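2-hydroxyhepta-2,4-diene-1,7-dioate isomerase (Corynebacterium glutamicum, PDB 4DBF) probably acts as a magnesium-dependent oxaloacetate decarboxylase of the fumarylacetoacetate hydrolase family, perhaps with isomerase activity as well. Local coordinates at residues 36-41 with 48-53. Residues are numbered along the deposited sequence; the frame is centred on the assembly and turned at random.
Sequences SIEGEG and TAREIE
E38 and R50 form a salt bridge on the sheet face they share with S36 and T48. NH2 of R50 reaches OE1 of E38 at 3.3 Å; OE1 lies in the guanidinium plane, while NH2 comes to the syn side of OE1 but 26° out of the carboxylate plane. NE of R50 adds a weak bond to OE1 of E38 at 3.5 Å. With both nitrogens turned to one oxygen and the planes 78° apart, this is not the coplanar, two-oxygen form of the arginine-carboxylate pair. The other oxygen, OE2 of E38, receives OG of S36 at 2.9 Å through its anti lone pair; with chi1 at 159°, that hydroxyl swings away from its own backbone N, and it helps fix the carboxylate's rotation. Beneath these side chains, strands 31-38 and 48-52 make an antiparallel beta hairpin in the N-terminal Rv2993c-like region. S36 pairs with R50 and E38 with T48 through two backbone bonds each. Between them lies the non-hydrogen-bonded pair I37 and A49; CD1 of I37 meets CB of A49 at 4.3 Å on the reverse face. A water bridges O of E38 and OG1 of T48. Farther out, F62 makes a cation-pi contact with R50 and also packs on S36 and E38.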
ATOM      1  N   SER A  36      23.524   5.832  11.935  1.00 26.70           N
ATOM      2  CA  SER A  36      24.475   5.262  11.065  1.00 27.94           C
ATOM      3  C   SER A  36      25.118   4.185  11.873  1.00 28.26           C
ATOM      4  O   SER A  36      25.299   4.351  13.036  1.00 30.07           O
ATOM      5  CB  SER A  36      25.463   6.344  10.689  1.00 30.30           C
ATOM      6  OG  SER A  36      26.644   5.811  10.246  1.00 35.96           O
ATOM      7  N   ILE A  37      25.452   3.081  11.246  1.00 27.12           N
ATOM      8  CA  ILE A  37      26.011   1.939  11.907  1.00 27.67           C
ATOM      9  C   ILE A  37      27.455   1.810  11.473  1.00 30.06           C
ATOM     10  O   ILE A  37      27.714   1.659  10.331  1.00 28.79           O
ATOM     11  CB  ILE A  37      25.294   0.665  11.499  1.00 28.62           C
ATOM     12  CG1 ILE A  37      23.801   0.809  11.719  1.00 28.04           C
ATOM     13  CG2 ILE A  37      25.861  -0.522  12.228  1.00 27.08           C
ATOM     14  CD1 ILE A  37      23.419   0.703  13.128  1.00 33.57           C
ATOM     15  N   GLU A  38      28.365   1.868  12.420  1.00 31.90           N
ATOM     16  CA  GLU A  38      29.767   1.966  12.123  1.00 35.19           C
ATOM     17  C   GLU A  38      30.649   0.944  12.797  1.00 36.75           C
ATOM     18  O   GLU A  38      30.394   0.539  13.898  1.00 34.44           O
ATOM     19  CB  GLU A  38      30.223   3.369  12.415  1.00 36.43           C
ATOM     20  CG  GLU A  38      29.457   4.327  11.534  1.00 40.06           C
ATOM     21  CD  GLU A  38      30.061   5.677  11.425  1.00 46.67           C
ATOM     22  OE1 GLU A  38      31.184   5.861  11.914  1.00 46.57           O
ATOM     23  OE2 GLU A  38      29.389   6.531  10.833  1.00 46.69           O
ATOM     24  N   GLY A  39      31.692   0.526  12.087  1.00 39.22           N
ATOM     25  CA  GLY A  39      32.567  -0.520  12.560  1.00 41.87           C
ATOM     26  C   GLY A  39      32.759  -1.633  11.560  1.00 45.24           C
ATOM     27  O   GLY A  39      32.183  -1.647  10.493  1.00 43.66           O
ATOM     28  N   GLU A  40      33.587  -2.593  11.912  1.00 48.82           N
ATOM     29  CA  GLU A  40      33.877  -3.662  10.985  1.00 52.11           C
ATOM     30  C   GLU A  40      33.056  -4.865  11.227  1.00 53.09           C
ATOM     31  O   GLU A  40      32.785  -5.236  12.335  1.00 53.09           O
ATOM     32  CB  GLU A  40      35.338  -4.062  11.040  1.00 52.98           C
ATOM     33  CG  GLU A  40      36.276  -2.984  10.586  1.00 56.50           C
ATOM     34  CD  GLU A  40      36.404  -2.890   9.081  1.00 63.06           C
ATOM     35  OE1 GLU A  40      35.382  -2.957   8.364  1.00 62.99           O
ATOM     36  OE2 GLU A  40      37.550  -2.734   8.630  1.00 63.58           O
ATOM     37  N   GLY A  41      32.659  -5.483  10.146  1.00 54.58           N
ATOM     38  CA  GLY A  41      32.000  -6.742  10.232  1.00 56.17           C
ATOM     39  C   GLY A  41      30.525  -6.635  10.426  1.00 57.71           C
ATOM     40  O   GLY A  41      29.924  -5.619  10.210  1.00 57.45           O
ATOM     41  N   THR A  48      28.890   0.322  16.328  1.00 32.13           N
ATOM     42  CA  THR A  48      28.410   1.467  17.038  1.00 31.28           C
ATOM     43  C   THR A  48      27.285   2.168  16.255  1.00 30.14           C
ATOM     44  O   THR A  48      27.355   2.277  15.076  1.00 30.67           O
ATOM     45  CB  THR A  48      29.569   2.439  17.326  1.00 31.74           C
ATOM     46  OG1 THR A  48      30.486   1.823  18.209  1.00 33.87           O
ATOM     47  CG2 THR A  48      29.092   3.671  17.942  1.00 29.58           C
ATOM     48  N   ALA A  49      26.250   2.606  16.945  1.00 27.90           N
ATOM     49  CA  ALA A  49      25.204   3.403  16.359  1.00 26.37           C
ATOM     50  C   ALA A  49      25.377   4.889  16.658  1.00 27.08           C
ATOM     51  O   ALA A  49      25.547   5.279  17.765  1.00 25.79           O
ATOM     52  CB  ALA A  49      23.844   2.930  16.816  1.00 24.98           C
ATOM     53  N   ARG A  50      25.317   5.689  15.621  1.00 25.94           N
ATOM     54  CA  ARG A  50      25.506   7.093  15.717  1.00 28.54           C
ATOM     55  C   ARG A  50      24.252   7.790  15.257  1.00 27.73           C
ATOM     56  O   ARG A  50      23.906   7.717  14.131  1.00 26.40           O
ATOM     57  CB  ARG A  50      26.656   7.534  14.821  1.00 28.61           C
ATOM     58  CG  ARG A  50      28.017   7.043  15.204  1.00 34.65           C
ATOM     59  CD  ARG A  50      28.988   8.218  15.257  1.00 43.84           C
ATOM     60  NE  ARG A  50      29.913   8.183  14.186  1.00 46.97           N
ATOM     61  CZ  ARG A  50      30.595   9.211  13.706  1.00 50.26           C
ATOM     62  NH1 ARG A  50      30.476  10.426  14.182  1.00 50.36           N
ATOM     63  NH2 ARG A  50      31.408   9.006  12.718  1.00 46.87           N
ATOM     64  N   GLU A  51      23.587   8.474  16.163  1.00 26.80           N
ATOM     65  CA  GLU A  51      22.382   9.149  15.836  1.00 27.88           C
ATOM     66  C   GLU A  51      22.596  10.195  14.763  1.00 29.90           C
ATOM     67  O   GLU A  51      23.529  10.926  14.801  1.00 30.28           O
ATOM     68  CB  GLU A  51      21.761   9.770  17.055  1.00 28.97           C
ATOM     69  CG  GLU A  51      20.573  10.614  16.733  1.00 32.42           C
ATOM     70  CD  GLU A  51      19.998  11.309  17.923  1.00 37.12           C
ATOM     71  OE1 GLU A  51      20.742  11.921  18.663  1.00 35.51           O
ATOM     72  OE2 GLU A  51      18.808  11.232  18.113  1.00 37.41           O
ATOM     73  N   ILE A  52      21.713  10.232  13.801  1.00 29.93           N
ATOM     74  CA  ILE A  52      21.739  11.274  12.831  1.00 31.17           C
ATOM     75  C   ILE A  52      20.592  12.234  12.997  1.00 33.74           C
ATOM     76  O   ILE A  52      19.567  11.910  13.488  1.00 31.97           O
ATOM     77  CB  ILE A  52      21.786  10.789  11.379  1.00 31.48           C
ATOM     78  CG1 ILE A  52      20.607   9.930  11.060  1.00 31.61           C
ATOM     79  CG2 ILE A  52      23.032  10.000  11.064  1.00 32.13           C
ATOM     80  CD1 ILE A  52      20.544   9.658   9.601  1.00 32.55           C
ATOM     81  N   GLU A  53      20.833  13.446  12.540  1.00 36.38           N
ATOM     82  CA  GLU A  53      19.841  14.469  12.524  1.00 40.78           C
ATOM     83  C   GLU A  53      18.806  14.113  11.466  1.00 40.13           C
ATOM     84  O   GLU A  53      19.126  13.997  10.336  1.00 41.23           O
ATOM     85  CB  GLU A  53      20.533  15.778  12.179  1.00 42.01           C
ATOM     86  CG  GLU A  53      20.089  16.973  12.967  1.00 49.22           C
ATOM     87  CD  GLU A  53      21.034  18.152  12.805  1.00 57.90           C
ATOM     88  OE1 GLU A  53      21.217  18.644  11.679  1.00 59.46           O
ATOM     89  OE2 GLU A  53      21.599  18.581  13.821  1.00 62.20           O
TER
HETATM   90  O   HOH W   1      32.352   0.546  16.528  1.00 39.44           O